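Local coordinates for uncharacterized protein (Aeromonas hydrophila J-1, PDB 6R1J) that serves as the AhlC component of AHL, a tripartite alpha-pore-forming toxin, captured here in its soluble form, at residues S106-L120 against L201-I215. The protein carries 3 engineered substitutions. Numbering follows the deposited sequence.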
ATOM      1  N   SER A 106      -1.067  26.207 -11.259  1.00 34.70           N
ATOM      2  CA  SER A 106      -1.104  25.041 -10.343  1.00 31.99           C
ATOM      3  C   SER A 106      -1.625  23.800 -11.076  1.00 32.28           C
ATOM      4  O   SER A 106      -0.990  22.758 -10.969  1.00 33.67           O
ATOM      5  CB  SER A 106      -1.907  25.345  -9.104  1.00 31.92           C
ATOM      6  OG  SER A 106      -1.267  26.383  -8.365  1.00 32.74           O
ATOM      7  N   GLN A 107      -2.781  23.894 -11.720  1.00 31.77           N
ATOM      8  CA  GLN A 107      -3.366  22.744 -12.441  1.00 37.76           C
ATOM      9  C   GLN A 107      -2.386  22.238 -13.521  1.00 41.21           C
ATOM     10  O   GLN A 107      -2.282  21.012 -13.656  1.00 36.56           O
ATOM     11  CB  GLN A 107      -4.715  23.115 -13.032  1.00 38.15           C
ATOM     12  CG  GLN A 107      -5.794  23.165 -11.969  1.00 44.05           C
ATOM     13  CD  GLN A 107      -7.027  23.837 -12.497  1.00 43.80           C
ATOM     14  OE1 GLN A 107      -6.946  24.675 -13.397  1.00 44.30           O
ATOM     15  NE2 GLN A 107      -8.173  23.449 -11.946  1.00 49.19           N
ATOM     16  N   SER A 108      -1.724  23.132 -14.255  1.00 39.87           N
ATOM     17  CA  SER A 108      -0.739  22.737 -15.304  1.00 39.22           C
ATOM     18  C   SER A 108       0.329  21.856 -14.682  1.00 35.93           C
ATOM     19  O   SER A 108       0.563  20.785 -15.183  1.00 35.35           O
ATOM     20  CB  SER A 108      -0.085  23.902 -15.969  1.00 39.34           C
ATOM     21  OG  SER A 108      -1.077  24.660 -16.603  1.00 51.76           O
ATOM     22  N   ALA A 109       0.995  22.348 -13.653  1.00 33.21           N
ATOM     23  CA  ALA A 109       2.122  21.638 -13.038  1.00 34.79           C
ATOM     24  C   ALA A 109       1.627  20.298 -12.463  1.00 38.35           C
ATOM     25  O   ALA A 109       2.351  19.270 -12.599  1.00 32.05           O
ATOM     26  CB  ALA A 109       2.765  22.490 -11.968  1.00 31.71           C
ATOM     27  N   ASN A 110       0.498  20.328 -11.750  1.00 31.90           N
ATOM     28  CA  ASN A 110      -0.011  19.115 -11.056  1.00 31.44           C
ATOM     29  C   ASN A 110      -0.394  18.062 -12.110  1.00 30.68           C
ATOM     30  O   ASN A 110      -0.119  16.880 -11.910  1.00 29.35           O
ATOM     31  CB  ASN A 110      -1.195  19.430 -10.145  1.00 30.01           C
ATOM     32  CG  ASN A 110      -1.491  18.308  -9.179  1.00 30.24           C
ATOM     33  OD1 ASN A 110      -0.585  17.725  -8.576  1.00 32.75           O
ATOM     34  ND2 ASN A 110      -2.763  18.016  -9.023  1.00 37.35           N
ATOM     35  N   ASP A 111      -1.044  18.469 -13.184  1.00 32.73           N
ATOM     36  CA  ASP A 111      -1.464  17.523 -14.261  1.00 36.00           C
ATOM     37  C   ASP A 111      -0.244  16.814 -14.877  1.00 32.17           C
ATOM     38  O   ASP A 111      -0.382  15.633 -15.224  1.00 35.63           O
ATOM     39  CB  ASP A 111      -2.296  18.244 -15.323  1.00 34.64           C
ATOM     40  CG  ASP A 111      -3.678  18.648 -14.829  1.00 38.70           C
ATOM     41  OD1 ASP A 111      -4.061  18.239 -13.706  1.00 39.81           O
ATOM     42  OD2 ASP A 111      -4.323  19.389 -15.534  1.00 37.58           O
ATOM     43  N   ARG A 112       0.896  17.498 -15.002  1.00 34.17           N
ATOM     44  CA  ARG A 112       2.153  16.913 -15.548  1.00 36.41           C
ATOM     45  C   ARG A 112       2.667  15.901 -14.531  1.00 34.10           C
ATOM     46  O   ARG A 112       3.149  14.823 -14.936  1.00 32.76           O
ATOM     47  CB  ARG A 112       3.191  17.980 -15.931  1.00 35.00           C
ATOM     48  CG  ARG A 112       2.839  18.777 -17.182  1.00 37.34           C
ATOM     49  CD  ARG A 112       4.035  19.536 -17.738  1.00 39.09           C
ATOM     50  NE  ARG A 112       4.825  20.221 -16.701  1.00 41.00           N
ATOM     51  CZ  ARG A 112       4.562  21.462 -16.261  1.00 44.17           C
ATOM     52  NH1 ARG A 112       3.537  22.137 -16.743  1.00 47.83           N
ATOM     53  NH2 ARG A 112       5.316  22.031 -15.338  1.00 41.55           N
ATOM     54  N   ILE A 113       2.547  16.189 -13.239  1.00 28.75           N
ATOM     55  CA  ILE A 113       2.935  15.199 -12.208  1.00 29.16           C
ATOM     56  C   ILE A 113       2.087  13.945 -12.399  1.00 26.29           C
ATOM     57  O   ILE A 113       2.672  12.855 -12.433  1.00 31.52           O
ATOM     58  CB  ILE A 113       2.815  15.729 -10.750  1.00 29.21           C
ATOM     59  CG1 ILE A 113       3.667  16.981 -10.564  1.00 35.21           C
ATOM     60  CG2 ILE A 113       3.211  14.594  -9.841  1.00 27.89           C
ATOM     61  CD1 ILE A 113       3.751  17.496  -9.136  1.00 37.63           C
ATOM     62  N   THR A 114       0.784  14.080 -12.508  1.00 31.82           N
ATOM     63  CA  THR A 114      -0.123  12.902 -12.661  1.00 35.59           C
ATOM     64  C   THR A 114       0.261  12.071 -13.907  1.00 33.91           C
ATOM     65  O   THR A 114       0.334  10.841 -13.825  1.00 31.12           O
ATOM     66  CB  THR A 114      -1.557  13.362 -12.888  1.00 35.06           C
ATOM     67  OG1 THR A 114      -1.905  14.234 -11.826  1.00 38.58           O
ATOM     68  CG2 THR A 114      -2.545  12.225 -13.011  1.00 38.68           C
ATOM     69  N   GLN A 115       0.518  12.717 -15.039  1.00 31.60           N
ATOM     70  CA  GLN A 115       0.926  11.988 -16.289  1.00 34.88           C
ATOM     71  C   GLN A 115       2.260  11.269 -16.074  1.00 30.02           C
ATOM     72  O   GLN A 115       2.373  10.047 -16.406  1.00 32.03           O
ATOM     73  CB  GLN A 115       0.852  12.942 -17.498  1.00 32.69           C
ATOM     74  CG  GLN A 115      -0.575  13.405 -17.788  1.00 35.95           C
ATOM     75  CD  GLN A 115      -1.485  12.262 -18.176  1.00 38.67           C
ATOM     76  OE1 GLN A 115      -1.078  11.346 -18.881  1.00 39.03           O
ATOM     77  NE2 GLN A 115      -2.733  12.294 -17.729  1.00 36.86           N
ATOM     78  N   ASP A 116       3.257  11.910 -15.462  1.00 29.60           N
ATOM     79  CA  ASP A 116       4.547  11.256 -15.187  1.00 30.63           C
ATOM     80  C   ASP A 116       4.324  10.100 -14.197  1.00 32.90           C
ATOM     81  O   ASP A 116       4.968   9.033 -14.323  1.00 29.96           O
ATOM     82  CB  ASP A 116       5.599  12.278 -14.763  1.00 33.63           C
ATOM     83  CG  ASP A 116       6.121  13.123 -15.929  1.00 39.46           C
ATOM     84  OD1 ASP A 116       6.358  12.515 -16.994  1.00 35.01           O
ATOM     85  OD2 ASP A 116       6.295  14.372 -15.752  1.00 34.14           O
ATOM     86  N   ASN A 117       3.428  10.270 -13.228  1.00 33.63           N
ATOM     87  CA  ASN A 117       3.146   9.174 -12.263  1.00 31.00           C
ATOM     88  C   ASN A 117       2.579   7.952 -12.992  1.00 25.60           C
ATOM     89  O   ASN A 117       3.059   6.848 -12.718  1.00 30.02           O
ATOM     90  CB  ASN A 117       2.163   9.597 -11.179  1.00 32.51           C
ATOM     91  CG  ASN A 117       2.861  10.339 -10.059  1.00 45.57           C
ATOM     92  OD1 ASN A 117       4.093  10.391 -10.019  1.00 43.17           O
ATOM     93  ND2 ASN A 117       2.097  10.813  -9.087  1.00 54.07           N
ATOM     94  N   ILE A 118       1.559   8.152 -13.805  1.00 31.40           N
ATOM     95  CA  ILE A 118       0.962   7.059 -14.619  1.00 34.50           C
ATOM     96  C   ILE A 118       2.072   6.392 -15.452  1.00 35.29           C
ATOM     97  O   ILE A 118       2.162   5.152 -15.432  1.00 35.49           O
ATOM     98  CB  ILE A 118      -0.202   7.631 -15.437  1.00 38.87           C
ATOM     99  CG1 ILE A 118      -1.316   8.080 -14.495  1.00 38.35           C
ATOM    100  CG2 ILE A 118      -0.710   6.624 -16.452  1.00 39.28           C
ATOM    101  CD1 ILE A 118      -2.392   8.867 -15.159  1.00 37.72           C
ATOM    102  N   ALA A 119       2.923   7.170 -16.139  1.00 35.22           N
ATOM    103  CA  ALA A 119       4.046   6.643 -16.966  1.00 33.52           C
ATOM    104  C   ALA A 119       4.973   5.818 -16.063  1.00 35.80           C
ATOM    105  O   ALA A 119       5.371   4.723 -16.453  1.00 32.83           O
ATOM    106  CB  ALA A 119       4.788   7.767 -17.679  1.00 33.06           C
ATOM    107  N   LEU A 120       5.307   6.288 -14.855  1.00 34.56           N
ATOM    108  CA  LEU A 120       6.163   5.495 -13.937  1.00 32.86           C
ATOM    109  C   LEU A 120       5.478   4.181 -13.521  1.00 30.33           C
ATOM    110  O   LEU A 120       6.203   3.170 -13.426  1.00 35.98           O
ATOM    111  CB  LEU A 120       6.522   6.314 -12.700  1.00 35.99           C
ATOM    112  CG  LEU A 120       7.614   7.347 -12.918  1.00 41.00           C
ATOM    113  CD1 LEU A 120       7.814   8.158 -11.639  1.00 44.69           C
ATOM    114  CD2 LEU A 120       8.906   6.677 -13.376  1.00 42.35           C
ATOM    115  N   LEU A 201       7.377   6.950  -6.072  1.00 31.04           N
ATOM    116  CA  LEU A 201       5.954   7.196  -6.404  1.00 30.39           C
ATOM    117  C   LEU A 201       5.124   7.524  -5.138  1.00 27.57           C
ATOM    118  O   LEU A 201       4.242   8.347  -5.244  1.00 27.68           O
ATOM    119  CB  LEU A 201       5.394   5.966  -7.119  1.00 34.05           C
ATOM    120  CG  LEU A 201       5.663   5.938  -8.622  1.00 38.79           C
ATOM    121  CD1 LEU A 201       5.379   4.565  -9.203  1.00 41.68           C
ATOM    122  CD2 LEU A 201       4.824   7.005  -9.313  1.00 43.12           C
ATOM    123  N   GLY A 202       5.402   6.894  -4.012  1.00 31.06           N
ATOM    124  CA  GLY A 202       4.769   7.246  -2.714  1.00 32.71           C
ATOM    125  C   GLY A 202       4.995   8.721  -2.390  1.00 31.72           C
ATOM    126  O   GLY A 202       4.039   9.419  -2.033  1.00 30.10           O
ATOM    127  N   GLN A 203       6.191   9.240  -2.638  1.00 30.95           N
ATOM    128  CA  GLN A 203       6.497  10.652  -2.340  1.00 30.80           C
ATOM    129  C   GLN A 203       5.851  11.546  -3.379  1.00 34.92           C
ATOM    130  O   GLN A 203       5.313  12.589  -2.985  1.00 31.33           O
ATOM    131  CB  GLN A 203       8.001  10.877  -2.249  1.00 30.42           C
ATOM    132  CG  GLN A 203       8.600  10.176  -1.065  1.00 31.93           C
ATOM    133  CD  GLN A 203       7.966  10.699   0.199  1.00 34.98           C
ATOM    134  OE1 GLN A 203       8.024  11.895   0.479  1.00 39.77           O
ATOM    135  NE2 GLN A 203       7.355   9.795   0.940  1.00 32.54           N
ATOM    136  N   THR A 204       5.839  11.161  -4.665  1.00 31.04           N
ATOM    137  CA  THR A 204       5.226  12.021  -5.683  1.00 32.26           C
ATOM    138  C   THR A 204       3.707  11.981  -5.520  1.00 32.05           C
ATOM    139  O   THR A 204       3.082  13.000  -5.782  1.00 32.86           O
ATOM    140  CB  THR A 204       5.694  11.734  -7.121  1.00 37.33           C
ATOM    141  OG1 THR A 204       5.244  10.480  -7.558  1.00 39.52           O
ATOM    142  CG2 THR A 204       7.193  11.681  -7.239  1.00 38.89           C
ATOM    143  N   THR A 205       3.130  10.874  -5.075  1.00 30.93           N
ATOM    144  CA  THR A 205       1.659  10.820  -4.858  1.00 32.14           C
ATOM    145  C   THR A 205       1.323  11.772  -3.691  1.00 31.61           C
ATOM    146  O   THR A 205       0.314  12.467  -3.760  1.00 34.16           O
ATOM    147  CB  THR A 205       1.172   9.390  -4.571  1.00 30.78           C
ATOM    148  OG1 THR A 205       1.512   8.604  -5.712  1.00 34.72           O
ATOM    149  CG2 THR A 205      -0.322   9.321  -4.310  1.00 32.87           C
ATOM    150  N   ALA A 206       2.157  11.791  -2.664  1.00 33.13           N
ATOM    151  CA  ALA A 206       1.902  12.626  -1.469  1.00 33.46           C
ATOM    152  C   ALA A 206       2.020  14.088  -1.893  1.00 33.28           C
ATOM    153  O   ALA A 206       1.203  14.918  -1.493  1.00 32.40           O
ATOM    154  CB  ALA A 206       2.842  12.237  -0.374  1.00 36.19           C
ATOM    155  N   PHE A 207       2.997  14.408  -2.730  1.00 33.26           N
ATOM    156  CA  PHE A 207       3.209  15.800  -3.202  1.00 30.42           C
ATOM    157  C   PHE A 207       1.971  16.265  -3.946  1.00 30.13           C
ATOM    158  O   PHE A 207       1.428  17.332  -3.703  1.00 33.09           O
ATOM    159  CB  PHE A 207       4.467  15.920  -4.058  1.00 30.67           C
ATOM    160  CG  PHE A 207       4.738  17.335  -4.493  1.00 30.12           C
ATOM    161  CD1 PHE A 207       4.014  17.911  -5.516  1.00 33.01           C
ATOM    162  CD2 PHE A 207       5.692  18.098  -3.834  1.00 33.49           C
ATOM    163  CE1 PHE A 207       4.243  19.231  -5.893  1.00 32.89           C
ATOM    164  CE2 PHE A 207       5.936  19.403  -4.229  1.00 32.95           C
ATOM    165  CZ  PHE A 207       5.208  19.968  -5.252  1.00 28.41           C
ATOM    166  N   SER A 208       1.498  15.428  -4.840  1.00 30.93           N
ATOM    167  CA  SER A 208       0.292  15.668  -5.651  1.00 32.65           C
ATOM    168  C   SER A 208      -0.992  15.756  -4.785  1.00 32.36           C
ATOM    169  O   SER A 208      -1.843  16.557  -5.121  1.00 31.96           O
ATOM    170  CB  SER A 208       0.204  14.587  -6.694  1.00 34.36           C
ATOM    171  OG  SER A 208      -0.958  14.780  -7.477  1.00 42.60           O
ATOM    172  N   GLN A 209      -1.149  14.936  -3.751  1.00 30.00           N
ATOM    173  CA  GLN A 209      -2.304  15.058  -2.811  1.00 34.83           C
ATOM    174  C   GLN A 209      -2.248  16.456  -2.143  1.00 29.00           C
ATOM    175  O   GLN A 209      -3.253  17.134  -2.153  1.00 30.88           O
ATOM    176  CB  GLN A 209      -2.289  13.882  -1.825  1.00 38.29           C
ATOM    177  CG  GLN A 209      -3.472  13.823  -0.837  1.00 42.98           C
ATOM    178  CD  GLN A 209      -3.255  14.705   0.385  1.00 40.56           C
ATOM    179  OE1 GLN A 209      -2.156  14.810   0.925  1.00 37.60           O
ATOM    180  NE2 GLN A 209      -4.301  15.400   0.792  1.00 40.53           N
ATOM    181  N   GLN A 210      -1.117  16.870  -1.584  1.00 30.44           N
ATOM    182  CA  GLN A 210      -0.957  18.208  -0.958  1.00 31.04           C
ATOM    183  C   GLN A 210      -1.168  19.294  -2.012  1.00 34.27           C
ATOM    184  O   GLN A 210      -1.876  20.303  -1.744  1.00 30.78           O
ATOM    185  CB  GLN A 210       0.409  18.308  -0.296  1.00 29.07           C
ATOM    186  CG  GLN A 210       0.597  17.305   0.828  1.00 30.53           C
ATOM    187  CD  GLN A 210      -0.166  17.677   2.083  1.00 34.06           C
ATOM    188  OE1 GLN A 210      -0.485  18.850   2.287  1.00 33.11           O
ATOM    189  NE2 GLN A 210      -0.453  16.669   2.899  1.00 34.35           N
ATOM    190  N   PHE A 211      -0.630  19.112  -3.215  1.00 32.37           N
ATOM    191  CA  PHE A 211      -0.827  20.099  -4.301  1.00 32.19           C
ATOM    192  C   PHE A 211      -2.333  20.197  -4.568  1.00 33.60           C
ATOM    193  O   PHE A 211      -2.876  21.293  -4.818  1.00 31.60           O
ATOM    194  CB  PHE A 211      -0.075  19.675  -5.572  1.00 33.58           C
ATOM    195  CG  PHE A 211       0.342  20.777  -6.508  1.00 31.83           C
ATOM    196  CD1 PHE A 211      -0.151  22.070  -6.410  1.00 35.56           C
ATOM    197  CD2 PHE A 211       1.241  20.502  -7.530  1.00 34.26           C
ATOM    198  CE1 PHE A 211       0.308  23.086  -7.249  1.00 34.19           C
ATOM    199  CE2 PHE A 211       1.635  21.496  -8.423  1.00 33.86           C
ATOM    200  CZ  PHE A 211       1.179  22.786  -8.278  1.00 34.94           C
ATOM    201  N   GLY A 212      -3.019  19.051  -4.625  1.00 31.72           N
ATOM    202  CA  GLY A 212      -4.478  19.039  -4.869  1.00 31.82           C
ATOM    203  C   GLY A 212      -5.223  19.847  -3.791  1.00 30.78           C
ATOM    204  O   GLY A 212      -6.224  20.513  -4.108  1.00 28.51           O
ATOM    205  N   SER A 213      -4.806  19.746  -2.530  1.00 32.22           N
ATOM    206  CA  SER A 213      -5.456  20.500  -1.426  1.00 32.98           C
ATOM    207  C   SER A 213      -5.236  21.994  -1.673  1.00 31.99           C
ATOM    208  O   SER A 213      -6.170  22.788  -1.491  1.00 31.74           O
ATOM    209  CB  SER A 213      -4.941  20.065  -0.098  1.00 35.23           C
ATOM    210  OG  SER A 213      -5.398  18.755   0.170  1.00 41.53           O
ATOM    211  N   LEU A 214      -4.034  22.367  -2.100  1.00 32.13           N
ATOM    212  CA  LEU A 214      -3.732  23.776  -2.457  1.00 32.16           C
ATOM    213  C   LEU A 214      -4.635  24.240  -3.605  1.00 30.88           C
ATOM    214  O   LEU A 214      -5.252  25.332  -3.490  1.00 29.83           O
ATOM    215  CB  LEU A 214      -2.238  23.914  -2.755  1.00 31.95           C
ATOM    216  CG  LEU A 214      -1.750  25.314  -3.154  1.00 35.77           C
ATOM    217  CD1 LEU A 214      -0.267  25.470  -2.807  1.00 41.05           C
ATOM    218  CD2 LEU A 214      -1.964  25.584  -4.635  1.00 34.46           C
ATOM    219  N   ILE A 215      -4.741  23.458  -4.676  1.00 32.63           N
ATOM    220  CA  ILE A 215      -5.560  23.813  -5.871  1.00 30.52           C
ATOM    221  C   ILE A 215      -7.028  23.960  -5.475  1.00 29.16           C
ATOM    222  O   ILE A 215      -7.675  24.880  -5.950  1.00 29.45           O
ATOM    223  CB  ILE A 215      -5.318  22.758  -6.964  1.00 33.23           C
ATOM    224  CG1 ILE A 215      -3.934  22.981  -7.590  1.00 34.50           C
ATOM    225  CG2 ILE A 215      -6.425  22.732  -8.006  1.00 33.54           C
ATOM    226  CD1 ILE A 215      -3.461  21.788  -8.446  1.00 36.46           C
TER
HETATM  227  O   HOH W   1      -3.707  16.246  -7.031  1.00 42.44           O
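With chi1 at -165°, Asn110 holds CG anti to its backbone N; Ser208 OG and Phe211 CG are likewise anti to theirs, and in this setting Asn110 OD1 meets Ser208 OG while Asn110 CB lies over the Phe211 ring. Ser208 OG donates to Asn110 OD1 at 3.2 Å, 20° out of the carbonyl plane. The other end of the amide is tied in through water: Asn110 ND2 donates a hydrogen bond to a water that in turn donates to the backbone Ser208 O, with 2.7 Å between the water and Ser208 O. CB of Asn110 is 4.1 Å from the centroid of the Phe211 ring, a CH-pi contact over one face. Phe211 enters as a knob among Ser106, Ala109, Asn110 and Ile113, with the methyls Ala109 CB and Ile113 CD1 at its edge. Ile113 is the reciprocal knob, among Thr204, Phe207, Ser208 and Phe211, and its CD1 comes 3.7 Å from Phe207 CD1. Nearer the end of the contact, Ser106 CB presses on Ile215 CG1 at 3.5 Å, a tight fit, while Ser106 OG is bonded within its own helix to the backbone Thr102 O. Farther along, Thr204 OG1, set between its backbone N and carbonyl carbon, donates to Asn117 OD1 at 2.7 Å; Leu201 CD2 packs against the same amide oxygen and against Leu120 CB. Helix 28-70 touches Ile113 and Asn117, and Met13 of helix 5-21 meets both phenylalanines, placing this knobs-into-holes pairing of the long antiparallel helices 78-157 and 163-236 (local axes 10.3 Å apart, directions 153° apart) inside the helical bundle. The two amide–hydroxyl bonds lie on either side of Ile113, with the Phe211 ring beyond Asn110, toward Ser106; polar and apolar contacts thus alternate along this mostly buried interface, each amide oxygen accepting a hydrogen bond from a hydroxyl.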